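Local atomic coordinates of putative branched-chain amino acid ABC transporter (Rhodospirillum rubrum ATCC 11170, PDB entry 3HUT), a protein that probably binds branched-chain amino acids or related ligands outside the cytoplasmic membrane and delivers them to an ABC transporter for uptake. Residues L5-E10 and I288-V293; T62-F67 and G89-K94; V74-D79 and E95-L100; S113-R118 and S304-L309. All coordinates share one frame; numbering follows the deposited sequence.

Contact 1 of 4, residues L5-E10 and I288-V293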
loop_
_atom_site.group_PDB
_atom_site.type_symbol
_atom_site.label_atom_id
_atom_site.label_comp_id
_atom_site.label_asym_id
_atom_site.label_seq_id
_atom_site.Cartn_x
_atom_site.Cartn_y
_atom_site.Cartn_z
ATOM N N LEU A 5 -25.106 -10.833 8.750
ATOM C CA LEU A 5 -24.466 -11.088 7.462
ATOM C C LEU A 5 -23.049 -11.555 7.755
ATOM O O LEU A 5 -22.422 -11.086 8.704
ATOM C CB LEU A 5 -24.422 -9.816 6.609
ATOM C CG LEU A 5 -25.757 -9.318 6.056
ATOM C CD1 LEU A 5 -25.561 -7.978 5.355
ATOM C CD2 LEU A 5 -26.319 -10.352 5.089
ATOM N N LEU A 6 -22.542 -12.469 6.932
ATOM C CA LEU A 6 -21.208 -13.018 7.137
ATOM C C LEU A 6 -20.173 -12.727 6.063
ATOM O O LEU A 6 -20.440 -12.859 4.869
ATOM C CB LEU A 6 -21.286 -14.538 7.295
ATOM C CG LEU A 6 -21.159 -15.172 8.677
ATOM C CD1 LEU A 6 -22.315 -14.728 9.561
ATOM C CD2 LEU A 6 -21.142 -16.690 8.528
ATOM N N LEU A 7 -18.983 -12.352 6.516
ATOM C CA LEU A 7 -17.845 -12.104 5.641
ATOM C C LEU A 7 -16.748 -13.033 6.144
ATOM O O LEU A 7 -16.619 -13.248 7.350
ATOM C CB LEU A 7 -17.356 -10.657 5.752
ATOM C CG LEU A 7 -18.283 -9.548 5.248
ATOM C CD1 LEU A 7 -17.651 -8.203 5.567
ATOM C CD2 LEU A 7 -18.511 -9.697 3.748
ATOM N N GLY A 8 -15.969 -13.599 5.233
ATOM C CA GLY A 8 -14.889 -14.465 5.659
ATOM C C GLY A 8 -13.616 -13.646 5.641
ATOM O O GLY A 8 -13.542 -12.638 4.945
ATOM N N TYR A 9 -12.626 -14.040 6.427
ATOM C CA TYR A 9 -11.360 -13.326 6.425
ATOM C C TYR A 9 -10.251 -14.344 6.634
ATOM O O TYR A 9 -10.118 -14.909 7.718
ATOM C CB TYR A 9 -11.328 -12.268 7.539
ATOM C CG TYR A 9 -10.287 -11.173 7.348
ATOM C CD1 TYR A 9 -10.465 -9.912 7.926
ATOM C CD2 TYR A 9 -9.138 -11.387 6.583
ATOM C CE1 TYR A 9 -9.531 -8.888 7.739
ATOM C CE2 TYR A 9 -8.199 -10.372 6.392
ATOM C CZ TYR A 9 -8.404 -9.124 6.970
ATOM O OH TYR A 9 -7.497 -8.108 6.759
ATOM N N GLU A 10 -9.487 -14.613 5.579
ATOM C CA GLU A 10 -8.374 -15.541 5.694
ATOM C C GLU A 10 -7.126 -14.690 5.893
ATOM O O GLU A 10 -6.889 -13.732 5.151
ATOM C CB GLU A 10 -8.243 -16.418 4.442
ATOM C CG GLU A 10 -8.167 -15.666 3.116
ATOM C CD GLU A 10 -7.889 -16.597 1.946
ATOM O OE1 GLU A 10 -6.725 -17.021 1.782
ATOM O OE2 GLU A 10 -8.838 -16.920 1.196
ATOM N N ILE A 288 -13.789 -0.703 3.187
ATOM C CA ILE A 288 -14.201 -0.710 1.788
ATOM C C ILE A 288 -15.242 -1.805 1.574
ATOM O O ILE A 288 -16.258 -1.591 0.905
ATOM C CB ILE A 288 -12.986 -0.955 0.850
ATOM C CG1 ILE A 288 -12.080 0.283 0.854
ATOM C CG2 ILE A 288 -13.469 -1.268 -0.578
ATOM C CD1 ILE A 288 -10.782 0.129 0.076
HETATM N N MSE A 289 -14.980 -2.974 2.150
HETATM C CA MSE A 289 -15.890 -4.110 2.035
HETATM C C MSE A 289 -17.247 -3.804 2.667
HETATM O O MSE A 289 -18.292 -4.009 2.048
HETATM C CB MSE A 289 -15.271 -5.339 2.709
HETATM C CG MSE A 289 -16.127 -6.598 2.657
HETATM SE SE MSE A 289 -16.362 -7.298 0.863
HETATM C CE MSE A 289 -14.715 -8.311 0.723
ATOM N N LEU A 290 -17.229 -3.302 3.899
ATOM C CA LEU A 290 -18.461 -2.983 4.607
ATOM C C LEU A 290 -19.293 -1.924 3.891
ATOM O O LEU A 290 -20.514 -2.030 3.820
ATOM C CB LEU A 290 -18.141 -2.533 6.037
ATOM C CG LEU A 290 -17.582 -3.634 6.949
ATOM C CD1 LEU A 290 -17.143 -3.046 8.288
ATOM C CD2 LEU A 290 -18.650 -4.703 7.155
ATOM N N ALA A 291 -18.641 -0.901 3.356
ATOM C CA ALA A 291 -19.370 0.139 2.642
ATOM C C ALA A 291 -20.066 -0.493 1.435
ATOM O O ALA A 291 -21.210 -0.167 1.129
ATOM C CB ALA A 291 -18.416 1.242 2.186
ATOM N N ALA A 292 -19.372 -1.405 0.762
ATOM C CA ALA A 292 -19.938 -2.082 -0.404
ATOM C C ALA A 292 -21.149 -2.920 0.019
ATOM O O ALA A 292 -22.177 -2.938 -0.666
ATOM C CB ALA A 292 -18.879 -2.968 -1.053
ATOM N N VAL A 293 -21.026 -3.620 1.143
ATOM C CA VAL A 293 -22.135 -4.427 1.644
ATOM C C VAL A 293 -23.290 -3.476 1.967
ATOM O O VAL A 293 -24.452 -3.768 1.686
ATOM C CB VAL A 293 -21.745 -5.210 2.930
ATOM C CG1 VAL A 293 -22.947 -6.000 3.440
ATOM C CG2 VAL A 293 -20.584 -6.161 2.642
#

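Contact 2 of 4, residues T62-F67 and G89-K94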
loop_
_atom_site.group_PDB
_atom_site.type_symbol
_atom_site.label_atom_id
_atom_site.label_comp_id
_atom_site.label_asym_id
_atom_site.label_seq_id
_atom_site.Cartn_x
_atom_site.Cartn_y
_atom_site.Cartn_z
ATOM N N THR A 62 -8.041 -24.818 1.014
ATOM C CA THR A 62 -9.118 -25.502 1.712
ATOM C C THR A 62 -9.981 -24.460 2.416
ATOM O O THR A 62 -11.191 -24.635 2.542
ATOM C CB THR A 62 -8.595 -26.595 2.701
ATOM O OG1 THR A 62 -9.038 -26.314 4.033
ATOM C CG2 THR A 62 -7.094 -26.689 2.649
ATOM N N ILE A 63 -9.374 -23.352 2.838
ATOM C CA ILE A 63 -10.141 -22.287 3.481
ATOM C C ILE A 63 -11.134 -21.710 2.467
ATOM O O ILE A 63 -12.307 -21.484 2.785
ATOM C CB ILE A 63 -9.238 -21.134 3.967
ATOM C CG1 ILE A 63 -8.338 -21.615 5.109
ATOM C CG2 ILE A 63 -10.098 -19.953 4.414
ATOM C CD1 ILE A 63 -9.094 -22.099 6.324
ATOM N N ALA A 64 -10.650 -21.475 1.248
ATOM C CA ALA A 64 -11.475 -20.920 0.179
ATOM C C ALA A 64 -12.658 -21.827 -0.150
ATOM O O ALA A 64 -13.774 -21.350 -0.346
ATOM C CB ALA A 64 -10.627 -20.692 -1.066
ATOM N N ARG A 65 -12.410 -23.130 -0.221
ATOM C CA ARG A 65 -13.466 -24.095 -0.510
ATOM C C ARG A 65 -14.517 -23.985 0.597
ATOM O O ARG A 65 -15.718 -23.991 0.332
ATOM C CB ARG A 65 -12.907 -25.523 -0.501
ATOM C CG ARG A 65 -12.817 -26.074 0.920
ATOM C CD ARG A 65 -12.102 -27.396 1.077
ATOM N NE ARG A 65 -11.799 -27.629 2.489
ATOM C CZ ARG A 65 -12.710 -27.666 3.460
ATOM N NH1 ARG A 65 -13.995 -27.487 3.176
ATOM N NH2 ARG A 65 -12.337 -27.879 4.719
ATOM N N ALA A 66 -14.045 -23.897 1.840
ATOM C CA ALA A 66 -14.918 -23.812 3.006
ATOM C C ALA A 66 -15.830 -22.586 2.971
ATOM O O ALA A 66 -17.029 -22.696 3.225
ATOM C CB ALA A 66 -14.076 -23.812 4.290
ATOM N N PHE A 67 -15.262 -21.419 2.670
ATOM C CA PHE A 67 -16.058 -20.196 2.597
ATOM C C PHE A 67 -17.077 -20.278 1.463
ATOM O O PHE A 67 -18.217 -19.833 1.601
ATOM C CB PHE A 67 -15.169 -18.971 2.364
ATOM C CG PHE A 67 -14.390 -18.531 3.577
ATOM C CD1 PHE A 67 -14.884 -18.736 4.860
ATOM C CD2 PHE A 67 -13.182 -17.853 3.424
ATOM C CE1 PHE A 67 -14.185 -18.268 5.976
ATOM C CE2 PHE A 67 -12.478 -17.382 4.531
ATOM C CZ PHE A 67 -12.977 -17.589 5.808
ATOM N N GLY A 89 -7.486 -17.024 -4.543
ATOM C CA GLY A 89 -8.173 -16.245 -5.559
ATOM C C GLY A 89 -8.664 -17.061 -6.744
ATOM O O GLY A 89 -9.751 -16.809 -7.265
ATOM N N SER A 90 -7.872 -18.041 -7.168
ATOM C CA SER A 90 -8.247 -18.879 -8.305
ATOM C C SER A 90 -9.576 -19.582 -8.048
ATOM O O SER A 90 -10.411 -19.708 -8.948
ATOM C CB SER A 90 -7.150 -19.910 -8.581
ATOM O OG SER A 90 -5.926 -19.260 -8.879
ATOM N N ILE A 91 -9.761 -20.034 -6.813
ATOM C CA ILE A 91 -10.987 -20.709 -6.403
ATOM C C ILE A 91 -12.150 -19.718 -6.346
ATOM O O ILE A 91 -13.219 -19.964 -6.905
ATOM C CB ILE A 91 -10.805 -21.362 -5.017
ATOM C CG1 ILE A 91 -9.834 -22.542 -5.140
ATOM C CG2 ILE A 91 -12.157 -21.804 -4.457
ATOM C CD1 ILE A 91 -9.467 -23.187 -3.817
ATOM N N TYR A 92 -11.943 -18.598 -5.665
ATOM C CA TYR A 92 -12.986 -17.587 -5.558
ATOM C C TYR A 92 -13.461 -17.095 -6.927
ATOM O O TYR A 92 -14.656 -16.917 -7.146
ATOM C CB TYR A 92 -12.487 -16.402 -4.734
ATOM C CG TYR A 92 -12.174 -16.737 -3.292
ATOM C CD1 TYR A 92 -13.042 -17.523 -2.528
ATOM C CD2 TYR A 92 -11.035 -16.225 -2.673
ATOM C CE1 TYR A 92 -12.779 -17.783 -1.171
ATOM C CE2 TYR A 92 -10.765 -16.478 -1.327
ATOM C CZ TYR A 92 -11.637 -17.251 -0.585
ATOM O OH TYR A 92 -11.360 -17.482 0.746
ATOM N N GLY A 93 -12.522 -16.874 -7.841
ATOM C CA GLY A 93 -12.882 -16.403 -9.168
ATOM C C GLY A 93 -13.763 -17.406 -9.884
ATOM O O GLY A 93 -14.778 -17.050 -10.482
ATOM N N LYS A 94 -13.369 -18.672 -9.823
ATOM C CA LYS A 94 -14.135 -19.734 -10.457
ATOM C C LYS A 94 -15.495 -19.937 -9.791
ATOM O O LYS A 94 -16.488 -20.212 -10.468
ATOM C CB LYS A 94 -13.344 -21.046 -10.415
ATOM C CG LYS A 94 -14.087 -22.242 -10.989
ATOM C CD LYS A 94 -13.254 -23.505 -10.877
ATOM C CE LYS A 94 -14.008 -24.719 -11.404
ATOM N NZ LYS A 94 -13.233 -25.978 -11.204
#

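Contact 3 of 4, residues V74-D79 and E95-L100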
loop_
_atom_site.group_PDB
_atom_site.type_symbol
_atom_site.label_atom_id
_atom_site.label_comp_id
_atom_site.label_asym_id
_atom_site.label_seq_id
_atom_site.Cartn_x
_atom_site.Cartn_y
_atom_site.Cartn_z
ATOM N N VAL A 74 -20.832 -14.030 2.090
ATOM C CA VAL A 74 -21.078 -13.326 0.838
ATOM C C VAL A 74 -19.841 -12.665 0.245
ATOM O O VAL A 74 -19.853 -12.219 -0.905
ATOM C CB VAL A 74 -22.182 -12.260 1.018
ATOM C CG1 VAL A 74 -23.494 -12.936 1.385
ATOM C CG2 VAL A 74 -21.781 -11.270 2.100
ATOM N N GLY A 75 -18.775 -12.605 1.032
ATOM C CA GLY A 75 -17.551 -11.996 0.560
ATOM C C GLY A 75 -16.405 -12.432 1.442
ATOM O O GLY A 75 -16.613 -12.820 2.589
ATOM N N VAL A 76 -15.191 -12.374 0.915
ATOM C CA VAL A 76 -14.033 -12.775 1.696
ATOM C C VAL A 76 -12.967 -11.686 1.717
ATOM O O VAL A 76 -12.578 -11.180 0.662
ATOM C CB VAL A 76 -13.385 -14.062 1.122
ATOM C CG1 VAL A 76 -12.065 -14.354 1.842
ATOM C CG2 VAL A 76 -14.335 -15.241 1.277
ATOM N N LEU A 77 -12.513 -11.317 2.916
ATOM C CA LEU A 77 -11.437 -10.342 3.064
ATOM C C LEU A 77 -10.286 -11.296 2.910
ATOM O O LEU A 77 -10.226 -12.325 3.584
ATOM C CB LEU A 77 -11.483 -9.711 4.438
ATOM C CG LEU A 77 -12.606 -8.684 4.389
ATOM C CD1 LEU A 77 -13.046 -8.334 5.780
ATOM C CD2 LEU A 77 -12.111 -7.462 3.614
ATOM N N GLY A 78 -9.331 -10.965 2.060
ATOM C CA GLY A 78 -8.356 -11.991 1.800
ATOM C C GLY A 78 -6.871 -12.022 1.688
ATOM O O GLY A 78 -6.274 -11.755 0.664
ATOM N N ASP A 79 -6.294 -12.522 2.755
ATOM C CA ASP A 79 -4.877 -12.734 2.854
ATOM C C ASP A 79 -3.790 -11.757 2.542
ATOM O O ASP A 79 -3.836 -10.929 1.650
ATOM C CB ASP A 79 -4.543 -14.071 2.200
ATOM C CG ASP A 79 -4.255 -15.157 3.238
ATOM O OD1 ASP A 79 -3.339 -14.928 4.056
ATOM O OD2 ASP A 79 -4.926 -16.223 3.255
ATOM N N GLU A 95 -15.549 -19.785 -8.470
ATOM C CA GLU A 95 -16.796 -19.991 -7.734
ATOM C C GLU A 95 -17.713 -18.772 -7.632
ATOM O O GLU A 95 -18.879 -18.902 -7.255
ATOM C CB GLU A 95 -16.493 -20.512 -6.325
ATOM C CG GLU A 95 -15.815 -21.875 -6.283
ATOM C CD GLU A 95 -16.622 -22.951 -6.984
ATOM O OE1 GLU A 95 -17.868 -22.905 -6.896
ATOM O OE2 GLU A 95 -16.013 -23.845 -7.613
ATOM N N GLY A 96 -17.197 -17.592 -7.959
ATOM C CA GLY A 96 -18.022 -16.396 -7.888
ATOM C C GLY A 96 -18.113 -15.774 -6.506
ATOM O O GLY A 96 -19.192 -15.404 -6.037
HETATM N N MSE A 97 -16.970 -15.673 -5.843
HETATM C CA MSE A 97 -16.892 -15.082 -4.512
HETATM C C MSE A 97 -16.016 -13.841 -4.604
HETATM O O MSE A 97 -14.875 -13.928 -5.038
HETATM C CB MSE A 97 -16.249 -16.071 -3.533
HETATM C CG MSE A 97 -15.993 -15.510 -2.139
HETATM SE SE MSE A 97 -17.597 -15.303 -1.080
HETATM C CE MSE A 97 -17.743 -17.122 -0.400
ATOM N N PRO A 98 -16.541 -12.668 -4.213
ATOM C CA PRO A 98 -15.726 -11.452 -4.279
ATOM C C PRO A 98 -14.641 -11.499 -3.199
ATOM O O PRO A 98 -14.919 -11.834 -2.046
ATOM C CB PRO A 98 -16.749 -10.342 -4.049
ATOM C CG PRO A 98 -17.738 -10.984 -3.134
ATOM C CD PRO A 98 -17.902 -12.367 -3.732
ATOM N N GLN A 99 -13.409 -11.172 -3.576
ATOM C CA GLN A 99 -12.280 -11.205 -2.643
ATOM C C GLN A 99 -11.570 -9.856 -2.560
ATOM O O GLN A 99 -11.250 -9.254 -3.582
ATOM C CB GLN A 99 -11.276 -12.290 -3.082
ATOM C CG GLN A 99 -9.902 -12.218 -2.391
ATOM C CD GLN A 99 -8.878 -13.201 -2.958
ATOM O OE1 GLN A 99 -8.954 -13.605 -4.115
ATOM N NE2 GLN A 99 -7.898 -13.563 -2.143
ATOM N N LEU A 100 -11.334 -9.377 -1.344
ATOM C CA LEU A 100 -10.633 -8.114 -1.172
ATOM C C LEU A 100 -9.402 -8.327 -0.301
ATOM O O LEU A 100 -9.517 -8.533 0.907
ATOM C CB LEU A 100 -11.544 -7.052 -0.535
ATOM C CG LEU A 100 -10.863 -5.718 -0.165
ATOM C CD1 LEU A 100 -10.140 -5.163 -1.362
ATOM C CD2 LEU A 100 -11.897 -4.724 0.346
#

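Contact 4 of 4, residues S113-R118 and S304-L309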
loop_
_atom_site.group_PDB
_atom_site.type_symbol
_atom_site.label_atom_id
_atom_site.label_comp_id
_atom_site.label_asym_id
_atom_site.label_seq_id
_atom_site.Cartn_x
_atom_site.Cartn_y
_atom_site.Cartn_z
ATOM N N SER A 113 -9.130 -12.845 -12.050
ATOM C CA SER A 113 -10.512 -12.865 -12.519
ATOM C C SER A 113 -11.197 -11.558 -12.128
ATOM O O SER A 113 -10.608 -10.720 -11.448
ATOM C CB SER A 113 -11.263 -14.043 -11.888
ATOM O OG SER A 113 -11.616 -13.757 -10.544
ATOM N N PRO A 114 -12.459 -11.366 -12.554
ATOM C CA PRO A 114 -13.186 -10.136 -12.222
ATOM C C PRO A 114 -13.609 -10.087 -10.752
ATOM O O PRO A 114 -14.285 -9.152 -10.322
ATOM C CB PRO A 114 -14.402 -10.189 -13.151
ATOM C CG PRO A 114 -13.945 -11.067 -14.292
ATOM C CD PRO A 114 -13.188 -12.141 -13.574
ATOM N N TRP A 115 -13.205 -11.087 -9.980
ATOM C CA TRP A 115 -13.598 -11.141 -8.577
ATOM C C TRP A 115 -12.563 -10.672 -7.563
ATOM O O TRP A 115 -12.865 -10.595 -6.374
ATOM C CB TRP A 115 -14.061 -12.562 -8.232
ATOM C CG TRP A 115 -15.178 -13.024 -9.123
ATOM C CD1 TRP A 115 -15.067 -13.487 -10.403
ATOM C CD2 TRP A 115 -16.582 -12.973 -8.835
ATOM N NE1 TRP A 115 -16.318 -13.720 -10.934
ATOM C CE2 TRP A 115 -17.263 -13.411 -9.992
ATOM C CE3 TRP A 115 -17.330 -12.595 -7.711
ATOM C CZ2 TRP A 115 -18.664 -13.482 -10.058
ATOM C CZ3 TRP A 115 -18.723 -12.666 -7.776
ATOM C CH2 TRP A 115 -19.372 -13.106 -8.944
ATOM N N GLN A 116 -11.356 -10.349 -8.024
ATOM C CA GLN A 116 -10.294 -9.888 -7.128
ATOM C C GLN A 116 -10.194 -8.373 -6.993
ATOM O O GLN A 116 -10.351 -7.633 -7.969
ATOM C CB GLN A 116 -8.932 -10.421 -7.580
ATOM C CG GLN A 116 -8.612 -11.836 -7.114
ATOM C CD GLN A 116 -9.547 -12.867 -7.700
ATOM O OE1 GLN A 116 -9.736 -12.930 -8.918
ATOM N NE2 GLN A 116 -10.133 -13.695 -6.838
ATOM N N PHE A 117 -9.923 -7.927 -5.770
ATOM C CA PHE A 117 -9.772 -6.507 -5.467
ATOM C C PHE A 117 -8.654 -6.387 -4.436
ATOM O O PHE A 117 -8.400 -7.324 -3.683
ATOM C CB PHE A 117 -11.073 -5.940 -4.887
ATOM C CG PHE A 117 -12.246 -6.045 -5.820
ATOM C CD1 PHE A 117 -12.480 -5.066 -6.782
ATOM C CD2 PHE A 117 -13.095 -7.146 -5.762
ATOM C CE1 PHE A 117 -13.550 -5.186 -7.671
ATOM C CE2 PHE A 117 -14.163 -7.273 -6.648
ATOM C CZ PHE A 117 -14.387 -6.294 -7.600
ATOM N N ARG A 118 -7.989 -5.238 -4.413
ATOM C CA ARG A 118 -6.899 -4.996 -3.466
ATOM C C ARG A 118 -7.041 -3.605 -2.864
ATOM O O ARG A 118 -7.434 -2.656 -3.551
ATOM C CB ARG A 118 -5.540 -5.112 -4.171
ATOM C CG ARG A 118 -5.460 -4.338 -5.476
ATOM C CD ARG A 118 -4.031 -3.977 -5.858
ATOM N NE ARG A 118 -3.182 -5.153 -5.929
ATOM C CZ ARG A 118 -2.689 -5.667 -7.049
ATOM N NH1 ARG A 118 -2.948 -5.111 -8.221
ATOM N NH2 ARG A 118 -1.946 -6.754 -6.988
ATOM N N SER A 304 -23.907 -9.367 -6.317
ATOM C CA SER A 304 -24.197 -7.953 -6.125
ATOM C C SER A 304 -23.083 -7.286 -5.326
ATOM O O SER A 304 -22.796 -6.103 -5.520
ATOM C CB SER A 304 -25.544 -7.758 -5.418
ATOM O OG SER A 304 -25.466 -8.075 -4.041
ATOM N N LEU A 305 -22.453 -8.046 -4.432
ATOM C CA LEU A 305 -21.362 -7.503 -3.637
ATOM C C LEU A 305 -20.142 -7.269 -4.524
ATOM O O LEU A 305 -19.391 -6.318 -4.313
ATOM C CB LEU A 305 -21.007 -8.447 -2.481
ATOM C CG LEU A 305 -19.847 -8.002 -1.575
ATOM C CD1 LEU A 305 -20.043 -6.556 -1.124
ATOM C CD2 LEU A 305 -19.766 -8.932 -0.361
ATOM N N ARG A 306 -19.942 -8.128 -5.520
ATOM C CA ARG A 306 -18.804 -7.955 -6.428
ATOM C C ARG A 306 -18.976 -6.644 -7.202
ATOM O O ARG A 306 -18.013 -5.900 -7.393
ATOM C CB ARG A 306 -18.705 -9.119 -7.418
ATOM C CG ARG A 306 -17.367 -9.170 -8.169
ATOM C CD ARG A 306 -17.575 -9.478 -9.641
ATOM N NE ARG A 306 -18.348 -8.424 -10.303
ATOM C CZ ARG A 306 -17.822 -7.351 -10.893
ATOM N NH1 ARG A 306 -16.505 -7.174 -10.921
ATOM N NH2 ARG A 306 -18.620 -6.447 -11.453
ATOM N N ASP A 307 -20.203 -6.366 -7.649
ATOM C CA ASP A 307 -20.476 -5.129 -8.383
ATOM C C ASP A 307 -20.255 -3.911 -7.495
ATOM O O ASP A 307 -19.627 -2.937 -7.916
ATOM C CB ASP A 307 -21.917 -5.096 -8.914
ATOM C CG ASP A 307 -22.122 -5.999 -10.115
ATOM O OD1 ASP A 307 -21.199 -6.101 -10.955
ATOM O OD2 ASP A 307 -23.214 -6.593 -10.228
ATOM N N ALA A 308 -20.772 -3.962 -6.269
ATOM C CA ALA A 308 -20.626 -2.845 -5.335
ATOM C C ALA A 308 -19.160 -2.578 -5.000
ATOM O O ALA A 308 -18.739 -1.421 -4.905
ATOM C CB ALA A 308 -21.414 -3.117 -4.057
ATOM N N LEU A 309 -18.386 -3.644 -4.806
ATOM C CA LEU A 309 -16.962 -3.497 -4.500
ATOM C C LEU A 309 -16.277 -2.788 -5.658
ATOM O O LEU A 309 -15.495 -1.861 -5.460
ATOM C CB LEU A 309 -16.307 -4.864 -4.298
ATOM C CG LEU A 309 -16.276 -5.439 -2.884
ATOM C CD1 LEU A 309 -15.816 -6.889 -2.943
ATOM C CD2 LEU A 309 -15.332 -4.607 -2.010
#

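Contact 1 of 4, residues L5-E10 and I288-V293
Strand 5-10 and helix segment 288-293 run nearly antiparallel, at 153°, with their axes 11.2 Å apart at closest approach, and Leu-5 and Leu-7 span the gap toward Val-293 and Met-289. The spacing suits a helix laid on one face of a sheet, as in the alpha/beta lobes of periplasmic binding proteins. Leu-7 is the main bridge. Its CD1 lies 3.7 Å from CG of the selenomethionine Met-289 and 4.0 Å from Leu-290 CD2, while its other methyl, CD2, comes to 4.2 Å from Val-293 CG2. The forked end of Leu-7 therefore meets three residues spread over about one turn of the helix. Leu-7 and Met-289 pass alongside each other in opposite senses. With CG of Met-289 anti to the backbone N (chi1 -180°), the methylene faces the leucine, and the bends that follow carry its selenium and methyl on toward strand 73-78. Nearer the start of the strand, Leu-5 CD1 meets Val-293 CG1 at 3.8 Å, the two branches again running side by side in opposing senses. Leu-290 also leans on Leu-32 and Phe-35 of helix 18-37, and Met-289 and Val-293 touch helix 302-310, which puts neighbouring helices around the same seam. No hydrogen bond joins the segments: every touching side chain is buried and aliphatic or, in Met-289, a selenoether, so shape and the hydrophobic effect hold helix to sheet here.

Contact 2 of 4, residues T62-F67 and G89-K94
Ala-64 presents its CB to two side chains of segment 89-94, Ile-91 and Tyr-92, where the helices lie close and nearly parallel, 9.1 Å between axes at an angle of 24°. The methyl sits obliquely against the Tyr-92 ring, 3.6 Å from CZ, and meets Ile-91 CG2 at 3.9 Å. Tyr-92 starts beside its own backbone N, with CG anti to the carbonyl carbon (chi1 -64°), a setting that lets the ring reach past Ala-64 to Phe-67. There the two aromatic side chains cross at a slant and do not stack: the hydroxyl OH of Tyr-92 comes in the plane of the Phe-67 ring, at its edge, 3.3 Å from CD2. The same oxygen is hydrogen-bonded to OE2 of Glu-10, on the neighbouring strand 5-11. Phe-67 reaches Leu-49 and Ala-51 of strand 46-52, and both aromatics touch Val-76 of strand 73-78, so this pair lies between the two helices and the parallel sheet of the lobe. A phenylalanine in place of Tyr-92 lacks the oxygen and would probably leave Glu-10 OE2 without this partner and open a small gap at the Phe-67 edge. The small methyl of Ala-64 is consistent with the close approach of the helices, while a single phenol serves both needs of the interface: its ring fills apolar ground, and its buried oxygen is satisfied by a carboxylate.

Contact 3 of 4, residues V74-D79 and E95-L100
Leu-100 O accepts a 2.7 Å hydrogen bond from Gly-78 N, the shortest polar link between two neighbouring parallel strands of a beta-alpha-beta unit, strand 73-78, helix 82-95 and strand 99-101. The bond is straight at the hydrogen, 170°, yet the donor stands well above the plane of the carbonyl. Two further backbone bonds complete the ladder: Val-76 N to Pro-98 O and Leu-100 N to Val-76 O, each 3.0 Å. Val-76 thus uses both its N-H and its C=O on the same neighbouring strand, to the residues before and after Gln-99, and its O is also approached by the CA of Gln-99. On the face of Val-76 and Gln-99, helix 82-95 lies over the sheet. Val-76 CG2 meets CG of the selenomethionine Met-97 at 3.8 Å, the two side chains crossing at about a right angle. Bent at chi2 and chi3, Met-97 brings its selenium 3.6 Å from Gly-75 N. Gln-99 extends from a CG anti to the backbone N (chi1 167°), and its amide is engaged at both ends, by Gln-116 NE2 at OE1 and by Ser-85 O at NE2. The opposite face carries Leu-77 and Leu-100, which pack against helix 277-296. Gly-96 ends the helix with a positive phi and turns the chain into the strand. Before the ladder begins, the buried Val-74 O finds no polar partner and lies 3.3 Å from Pro-98 CG.

Contact 4 of 4, residues S113-R118 and S304-L309
Arg-306 lies with its aliphatic chain over a face of Trp-115 and its guanidinium turned to the backbone of Pro-114, where helix 302-310 meets the type I turn, Ser-113 to Gln-116, that leads into edge strand 116-118 of the parallel sheet. Its CD stands 3.7 Å from the centroid of the six-membered ring, 11° off the normal, a CH-pi contact. Ring and guanidinium planes are 80° apart, so the charged group does not stack on the indole. Instead, NH1 donates to Pro-114 O at 3.0 Å, with the oxygen at the guanidinium edge, near its plane. Bends at chi2 (-137°) and chi3 fold the chain back for both contacts. Farther along the helix, Leu-309 CB sits over the Phe-117 ring, 4.1 Å from its centroid, and Leu-309 CD1 meets Phe-117 CD2 at 3.9 Å. In the second shell, Asp-307 OD1 takes NH2 of Arg-306 in a 2.6 Å salt bridge, which probably helps fix the rotation of the guanidinium. An alanine in place of Arg-306 would remove the cover from the indole face and is likely to leave Pro-114 O without this donor and Asp-307 without its mate. Across the contact, the turn is braced by its own serine, since Ser-113 OG accepts from Trp-115 N in an ST turn and donates to Gln-116 OE1 at 2.6 Å.

In the fold
All four contacts build one lobe of the binding protein, round the parallel sheet of strands 46-52, 5-11, 73-78, 99-101 and 116-118. Contact 3 pairs two strands of that sheet, its centre about 8 Å from the centres of contacts 1, 2 and 4. Contact 2 lies on one face; the helices of contacts 1 and 4 lie on the other, and their centres are about 11 Å apart. Contacts 1 and 2, centres about 16 Å apart, meet where Gly-8 CA packs on Phe-67 CZ at 3.7 Å. Contact 3 passes to contact 4 by Trp-115 O and Gln-99 N, 2.9 Å apart. Segments 288-293 and 304-309 come from late in the chain and lie against the sheet built by its first 120 residues.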